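Local coordinates for protein glycosyl hydrolase, BNR repeat (Ralstonia eutropha, PDB 3B7F) that is probably a glycosyl hydrolase, built as a seven-bladed beta-propeller with BNR repeats, whose substrate is not established, at residues V61-M72 with L120-W131. Residues are numbered along the deposited sequence; the frame is centred on the assembly and turned at random. Where two conformers were deposited one is given.
Sequences VQDPREPERMLM and LTPGHASEPGTW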
ATOM      1  N   VAL A  61       0.070  -1.222 -10.572  1.00 27.31           N
ATOM      2  CA  VAL A  61       0.898  -2.330 -10.116  1.00 28.04           C
ATOM      3  C   VAL A  61       1.332  -3.200 -11.290  1.00 28.47           C
ATOM      4  O   VAL A  61       0.532  -3.511 -12.159  1.00 30.75           O
ATOM      5  CB  VAL A  61       0.144  -3.197  -9.108  1.00 27.02           C
ATOM      6  CG1 VAL A  61       1.058  -4.315  -8.588  1.00 24.20           C
ATOM      7  CG2 VAL A  61      -0.418  -2.341  -7.961  1.00 24.89           C
ATOM      8  N   GLN A  62       2.606  -3.573 -11.301  1.00 28.93           N
ATOM      9  CA  GLN A  62       3.167  -4.500 -12.278  1.00 26.46           C
ATOM     10  C   GLN A  62       3.006  -5.917 -11.739  1.00 28.65           C
ATOM     11  O   GLN A  62       3.153  -6.131 -10.529  1.00 27.49           O
ATOM     12  CB  GLN A  62       4.647  -4.253 -12.446  1.00 26.95           C
ATOM     13  CG  GLN A  62       5.342  -5.192 -13.418  1.00 25.24           C
ATOM     14  CD  GLN A  62       6.770  -4.833 -13.583  1.00 26.84           C
ATOM     15  OE1 GLN A  62       7.528  -4.792 -12.618  1.00 26.51           O
ATOM     16  NE2 GLN A  62       7.159  -4.545 -14.806  1.00 25.80           N
ATOM     17  N   ASP A  63       2.732  -6.869 -12.634  1.00 27.63           N
ATOM     18  CA  ASP A  63       2.677  -8.276 -12.279  1.00 29.20           C
ATOM     19  C   ASP A  63       4.147  -8.736 -12.199  1.00 28.16           C
ATOM     20  O   ASP A  63       4.828  -8.762 -13.225  1.00 25.57           O
ATOM     21  CB  ASP A  63       1.914  -9.072 -13.347  1.00 29.25           C
ATOM     22  CG  ASP A  63       1.542 -10.472 -12.904  1.00 31.33           C
ATOM     23  OD1 ASP A  63       2.157 -10.996 -11.963  1.00 32.85           O
ATOM     24  OD2 ASP A  63       0.606 -11.048 -13.505  1.00 26.70           O
ATOM     25  N   PRO A  64       4.641  -9.096 -10.994  1.00 29.99           N
ATOM     26  CA  PRO A  64       6.029  -9.549 -10.916  1.00 32.53           C
ATOM     27  C   PRO A  64       6.216 -10.950 -11.522  1.00 34.17           C
ATOM     28  O   PRO A  64       7.343 -11.327 -11.802  1.00 34.72           O
ATOM     29  CB  PRO A  64       6.336  -9.539  -9.406  1.00 32.13           C
ATOM     30  CG  PRO A  64       5.064  -9.732  -8.763  1.00 33.06           C
ATOM     31  CD  PRO A  64       3.988  -9.163  -9.672  1.00 32.33           C
ATOM     32  N   ARG A  65       5.122 -11.695 -11.707  1.00 33.54           N
ATOM     33  CA  ARG A  65       5.164 -12.985 -12.375  1.00 33.71           C
ATOM     34  C   ARG A  65       5.417 -12.826 -13.868  1.00 32.64           C
ATOM     35  O   ARG A  65       6.046 -13.679 -14.456  1.00 34.13           O
ATOM     36  CB  ARG A  65       3.856 -13.751 -12.165  1.00 33.30           C
ATOM     37  CG  ARG A  65       3.577 -14.092 -10.685  1.00 33.05           C
ATOM     38  CD  ARG A  65       2.150 -14.523 -10.489  1.00 30.86           C
ATOM     39  NE  ARG A  65       1.244 -13.429 -10.781  1.00 31.34           N
ATOM     40  CZ  ARG A  65      -0.078 -13.462 -10.663  1.00 24.89           C
ATOM     41  NH1 ARG A  65      -0.718 -14.506 -10.161  1.00 35.70           N
ATOM     42  NH2 ARG A  65      -0.761 -12.383 -10.995  1.00 31.41           N
ATOM     43  N   GLU A  66       4.890 -11.754 -14.462  1.00 33.31           N
ATOM     44  CA  GLU A  66       4.984 -11.453 -15.898  1.00 34.09           C
ATOM     45  C   GLU A  66       5.153  -9.940 -16.034  1.00 32.78           C
ATOM     46  O   GLU A  66       4.173  -9.222 -16.199  1.00 33.00           O
ATOM     47  CB  GLU A  66       3.727 -11.922 -16.629  1.00 32.86           C
ATOM     48  CG  GLU A  66       3.371 -13.381 -16.392  1.00 35.97           C
ATOM     49  CD  GLU A  66       2.158 -13.840 -17.164  1.00 36.05           C
ATOM     50  OE1 GLU A  66       2.112 -13.533 -18.379  1.00 31.70           O
ATOM     51  OE2 GLU A  66       1.288 -14.530 -16.550  1.00 32.91           O
ATOM     52  N   PRO A  67       6.397  -9.433 -15.967  1.00 33.96           N
ATOM     53  CA  PRO A  67       6.646  -7.965 -15.923  1.00 33.42           C
ATOM     54  C   PRO A  67       6.007  -7.111 -17.019  1.00 33.11           C
ATOM     55  O   PRO A  67       5.826  -5.926 -16.820  1.00 32.60           O
ATOM     56  CB  PRO A  67       8.173  -7.875 -16.018  1.00 36.29           C
ATOM     57  CG  PRO A  67       8.645  -9.144 -15.464  1.00 36.05           C
ATOM     58  CD  PRO A  67       7.666 -10.173 -15.947  1.00 33.74           C
ATOM     59  N   GLU A  68       5.719  -7.705 -18.179  1.00 34.27           N
ATOM     60  CA  GLU A  68       5.058  -7.020 -19.277  0.50 32.95           C
ATOM     61  C   GLU A  68       3.584  -6.659 -18.936  1.00 32.40           C
ATOM     62  O   GLU A  68       2.981  -5.823 -19.578  1.00 33.63           O
ATOM     63  CB  GLU A  68       5.203  -7.859 -20.574  0.50 32.97           C
ATOM     64  CG  GLU A  68       4.459  -9.224 -20.691  0.50 36.13           C
ATOM     65  CD  GLU A  68       5.094 -10.466 -20.018  0.50 38.15           C
ATOM     66  OE1 GLU A  68       6.006 -10.376 -19.156  0.50 22.70           O
ATOM     67  OE2 GLU A  68       4.629 -11.572 -20.373  0.50 41.79           O
ATOM     68  N   ARG A  69       3.016  -7.297 -17.906  1.00 31.96           N
ATOM     69  CA  ARG A  69       1.640  -7.052 -17.483  1.00 31.07           C
ATOM     70  C   ARG A  69       1.536  -6.053 -16.326  1.00 30.41           C
ATOM     71  O   ARG A  69       2.310  -6.147 -15.359  1.00 30.08           O
ATOM     72  CB  ARG A  69       0.978  -8.374 -17.088  1.00 30.81           C
ATOM     73  CG  ARG A  69       0.854  -9.332 -18.254  1.00 31.14           C
ATOM     74  CD  ARG A  69       0.068 -10.570 -17.877  1.00 32.29           C
ATOM     75  NE  ARG A  69      -0.089 -11.514 -18.987  1.00 33.22           N
ATOM     76  CZ  ARG A  69      -1.042 -11.466 -19.928  1.00 38.84           C
ATOM     77  NH1 ARG A  69      -1.931 -10.467 -20.003  1.00 32.92           N
ATOM     78  NH2 ARG A  69      -1.072 -12.429 -20.855  1.00 36.09           N
HETATM   79  N   MSE A  70       0.600  -5.094 -16.453  1.00 29.54           N
HETATM   80  CA  MSE A  70       0.313  -4.097 -15.429  1.00 29.55           C
HETATM   81  C   MSE A  70      -1.170  -3.823 -15.331  1.00 27.52           C
HETATM   82  O   MSE A  70      -1.874  -3.877 -16.340  1.00 26.75           O
HETATM   83  CB  MSE A  70       0.942  -2.757 -15.738  1.00 31.92           C
HETATM   84  CG  MSE A  70       2.426  -2.744 -15.964  1.00 39.26           C
HETATM   85 SE   MSE A  70       3.005  -0.869 -15.961  0.75 30.47          SE
HETATM   86  CE  MSE A  70       4.835  -1.289 -16.334  1.00 28.04           C
ATOM     87  N   LEU A  71      -1.618  -3.525 -14.106  1.00 26.41           N
ATOM     88  CA  LEU A  71      -2.999  -3.136 -13.805  1.00 26.02           C
ATOM     89  C   LEU A  71      -2.970  -1.764 -13.169  1.00 27.37           C
ATOM     90  O   LEU A  71      -2.014  -1.416 -12.494  1.00 26.99           O
ATOM     91  CB  LEU A  71      -3.739  -4.132 -12.908  1.00 26.74           C
ATOM     92  CG  LEU A  71      -4.068  -5.528 -13.505  1.00 28.26           C
ATOM     93  CD1 LEU A  71      -5.017  -6.275 -12.595  1.00 19.89           C
ATOM     94  CD2 LEU A  71      -4.670  -5.477 -14.916  1.00 24.78           C
HETATM   95  N   MSE A  72      -4.011  -0.990 -13.457  1.00 27.83           N
HETATM   96  CA  MSE A  72      -4.184   0.369 -12.994  1.00 28.74           C
HETATM   97  C   MSE A  72      -5.638   0.595 -12.540  1.00 28.11           C
HETATM   98  O   MSE A  72      -6.529   0.535 -13.357  1.00 26.96           O
HETATM   99  CB  MSE A  72      -3.850   1.318 -14.139  1.00 30.25           C
HETATM  100  CG  MSE A  72      -4.172   2.780 -13.849  1.00 30.80           C
HETATM  101 SE   MSE A  72      -3.978   3.898 -15.362  0.75 26.01          SE
HETATM  102  CE  MSE A  72      -2.134   3.647 -15.800  1.00 28.51           C
ATOM    103  N   LEU A 120      -4.713  -3.052  -5.598  1.00 28.40           N
ATOM    104  CA  LEU A 120      -4.545  -4.187  -6.504  1.00 28.56           C
ATOM    105  C   LEU A 120      -3.365  -5.022  -6.014  1.00 28.61           C
ATOM    106  O   LEU A 120      -2.290  -4.478  -5.735  1.00 28.63           O
ATOM    107  CB  LEU A 120      -4.269  -3.700  -7.930  1.00 27.61           C
ATOM    108  CG  LEU A 120      -5.383  -2.996  -8.719  1.00 31.44           C
ATOM    109  CD1 LEU A 120      -4.772  -2.305  -9.936  1.00 28.49           C
ATOM    110  CD2 LEU A 120      -6.489  -3.980  -9.101  1.00 30.36           C
ATOM    111  N   THR A 121      -3.562  -6.333  -5.924  1.00 30.13           N
ATOM    112  CA  THR A 121      -2.522  -7.287  -5.485  1.00 30.26           C
ATOM    113  C   THR A 121      -2.424  -8.429  -6.485  1.00 31.64           C
ATOM    114  O   THR A 121      -3.442  -9.044  -6.783  1.00 31.45           O
ATOM    115  CB  THR A 121      -2.860  -7.885  -4.114  1.00 29.77           C
ATOM    116  OG1 THR A 121      -2.840  -6.841  -3.157  1.00 27.32           O
ATOM    117  CG2 THR A 121      -1.861  -8.903  -3.693  1.00 27.40           C
ATOM    118  N   PRO A 122      -1.209  -8.719  -6.996  1.00 30.89           N
ATOM    119  CA  PRO A 122      -1.102  -9.845  -7.875  1.00 31.10           C
ATOM    120  C   PRO A 122      -1.037 -11.122  -7.029  1.00 31.65           C
ATOM    121  O   PRO A 122      -0.477 -11.138  -5.919  1.00 30.80           O
ATOM    122  CB  PRO A 122       0.209  -9.586  -8.636  1.00 32.05           C
ATOM    123  CG  PRO A 122       0.950  -8.605  -7.848  1.00 30.01           C
ATOM    124  CD  PRO A 122       0.104  -8.093  -6.765  1.00 29.59           C
ATOM    125  N   GLY A 123      -1.639 -12.184  -7.545  1.00 31.71           N
ATOM    126  CA  GLY A 123      -1.661 -13.453  -6.857  1.00 31.12           C
ATOM    127  C   GLY A 123      -0.351 -14.197  -6.778  1.00 30.56           C
ATOM    128  O   GLY A 123       0.705 -13.692  -7.153  1.00 31.64           O
ATOM    129  N   HIS A 124      -0.478 -15.430  -6.299  1.00 30.31           N
ATOM    130  CA  HIS A 124       0.608 -16.360  -6.088  1.00 29.96           C
ATOM    131  C   HIS A 124       1.257 -16.777  -7.414  1.00 30.74           C
ATOM    132  O   HIS A 124       0.605 -16.764  -8.456  1.00 28.87           O
ATOM    133  CB  HIS A 124       0.043 -17.591  -5.349  1.00 29.73           C
ATOM    134  CG  HIS A 124       1.087 -18.477  -4.755  1.00 27.82           C
ATOM    135  ND1 HIS A 124       1.541 -19.612  -5.379  1.00 25.93           N
ATOM    136  CD2 HIS A 124       1.768 -18.390  -3.588  1.00 28.81           C
ATOM    137  CE1 HIS A 124       2.477 -20.178  -4.637  1.00 29.28           C
ATOM    138  NE2 HIS A 124       2.626 -19.465  -3.537  1.00 27.50           N
ATOM    139  N   ALA A 125       2.547 -17.129  -7.345  1.00 32.78           N
ATOM    140  CA  ALA A 125       3.381 -17.540  -8.484  1.00 32.35           C
ATOM    141  C   ALA A 125       2.788 -18.700  -9.284  1.00 35.04           C
ATOM    142  O   ALA A 125       2.882 -18.742 -10.520  1.00 36.37           O
ATOM    143  CB  ALA A 125       4.815 -17.909  -7.975  1.00 30.52           C
ATOM    144  N   SER A 126       2.153 -19.624  -8.564  1.00 35.33           N
ATOM    145  CA  SER A 126       1.536 -20.808  -9.129  1.00 34.80           C
ATOM    146  C   SER A 126       0.178 -20.543  -9.759  1.00 34.81           C
ATOM    147  O   SER A 126      -0.404 -21.471 -10.315  1.00 32.62           O
ATOM    148  CB  SER A 126       1.333 -21.856  -8.040  1.00 34.45           C
ATOM    149  OG  SER A 126       0.253 -21.479  -7.202  1.00 39.62           O
ATOM    150  N   GLU A 127      -0.357 -19.320  -9.663  1.00 34.89           N
ATOM    151  CA  GLU A 127      -1.668 -19.021 -10.257  1.00 34.77           C
ATOM    152  C   GLU A 127      -1.579 -17.799 -11.161  1.00 32.65           C
ATOM    153  O   GLU A 127      -2.245 -16.798 -10.900  1.00 29.62           O
ATOM    154  CB  GLU A 127      -2.706 -18.843  -9.145  1.00 36.96           C
ATOM    155  CG  GLU A 127      -2.867 -20.085  -8.267  1.00 36.39           C
ATOM    156  CD  GLU A 127      -3.947 -19.942  -7.222  1.00 37.00           C
ATOM    157  OE1 GLU A 127      -4.485 -18.829  -7.035  1.00 37.33           O
ATOM    158  OE2 GLU A 127      -4.263 -20.965  -6.591  1.00 43.95           O
ATOM    159  N   PRO A 128      -0.795 -17.899 -12.273  1.00 31.18           N
ATOM    160  CA  PRO A 128      -0.632 -16.736 -13.138  1.00 30.62           C
ATOM    161  C   PRO A 128      -1.982 -16.253 -13.657  1.00 30.19           C
ATOM    162  O   PRO A 128      -2.874 -17.063 -13.848  1.00 28.11           O
ATOM    163  CB  PRO A 128       0.295 -17.228 -14.268  1.00 31.19           C
ATOM    164  CG  PRO A 128       0.341 -18.684 -14.176  1.00 27.98           C
ATOM    165  CD  PRO A 128      -0.070 -19.074 -12.795  1.00 30.40           C
ATOM    166  N   GLY A 129      -2.124 -14.932 -13.798  1.00 30.38           N
ATOM    167  CA  GLY A 129      -3.377 -14.310 -14.198  1.00 30.21           C
ATOM    168  C   GLY A 129      -4.346 -13.977 -13.084  1.00 29.59           C
ATOM    169  O   GLY A 129      -5.306 -13.251 -13.341  1.00 30.41           O
ATOM    170  N   THR A 130      -4.103 -14.493 -11.869  1.00 30.59           N
ATOM    171  CA  THR A 130      -4.969 -14.245 -10.716  0.50 30.19           C
ATOM    172  C   THR A 130      -4.544 -12.970  -9.965  1.00 31.15           C
ATOM    173  O   THR A 130      -3.356 -12.761  -9.710  1.00 30.66           O
ATOM    174  CB  THR A 130      -5.015 -15.478  -9.768  0.50 30.12           C
ATOM    175  OG1 THR A 130      -5.628 -16.578 -10.459  0.50 23.07           O
ATOM    176  CG2 THR A 130      -5.802 -15.184  -8.476  0.50 29.58           C
ATOM    177  N   TRP A 131      -5.511 -12.102  -9.654  1.00 30.59           N
ATOM    178  CA  TRP A 131      -5.295 -10.866  -8.894  1.00 30.15           C
ATOM    179  C   TRP A 131      -6.418 -10.681  -7.893  1.00 30.30           C
ATOM    180  O   TRP A 131      -7.492 -11.277  -8.043  1.00 29.25           O
ATOM    181  CB  TRP A 131      -5.347  -9.631  -9.791  1.00 31.16           C
ATOM    182  CG  TRP A 131      -4.216  -9.461 -10.748  1.00 32.89           C
ATOM    183  CD1 TRP A 131      -3.999 -10.171 -11.874  1.00 30.09           C
ATOM    184  CD2 TRP A 131      -3.186  -8.462 -10.688  1.00 34.69           C
ATOM    185  NE1 TRP A 131      -2.866  -9.717 -12.505  1.00 30.94           N
ATOM    186  CE2 TRP A 131      -2.347  -8.667 -11.794  1.00 31.12           C
ATOM    187  CE3 TRP A 131      -2.880  -7.424  -9.788  1.00 34.20           C
ATOM    188  CZ2 TRP A 131      -1.228  -7.858 -12.047  1.00 29.30           C
ATOM    189  CZ3 TRP A 131      -1.763  -6.634 -10.033  1.00 28.09           C
ATOM    190  CH2 TRP A 131      -0.956  -6.858 -11.143  1.00 26.94           C
TER
HETATM  191  O   HOH W   1      -1.452 -10.374 -15.099  1.00 25.92           O
HETATM  192  O   HOH W   2       0.483 -13.828 -14.050  1.00 34.74           O
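Arg65 reaches from the turn of one propeller blade into the loop of the next and grips its backbone carbonyls. The turn joins strands 56-62 and 70-75, the loop joins strands 116-122 and 131-136, so equivalent inner hairpins of two neighbouring blades of the seven-bladed beta-propeller meet here. NH1 of Arg65 donates to His124 O at 3.1 Å, coming from above the carbonyl plane, while NH2 donates to Thr130 O at 2.9 Å. Each carbonyl also takes a backbone N-H on its opposite face, from Glu127 and Gly123 respectively, so the arginine completes bonding already begun inside the loop. A bend at chi3 (-65°) turns the guanidinium between Pro122-Gly123 on one face and Pro128-Gly129 on the other.

Next to this group lies the indole of Trp131, roofed at the rim of one face by Arg65 NH2. Over the centre of its other face sits Leu71 CD1, a CH-pi contact 3.6 Å from the five-membered ring centroid. Val61 CG1 packs against Trp131 CZ3, and Leu120 CD1 lies 3.6 Å from Leu71 CB, extending the apolar seam into the buried strands. Toward the surface, Pro64 CD rests on Pro122 CG, the two side chains crossing at about a right angle.

Asp63 sets the arginine from behind. Its OD1 offers the syn lone pair to Arg65 NE in a nearly straight salt bridge (2.9 Å, 169°) and closes an Asx turn by accepting a hydrogen bond from the backbone N-H of Arg65. Its OD2 serves two bridging waters: one accepts from Trp131 NE1, and the other donates to Glu66 OE2 while accepting from Gly129 N at 2.8 Å.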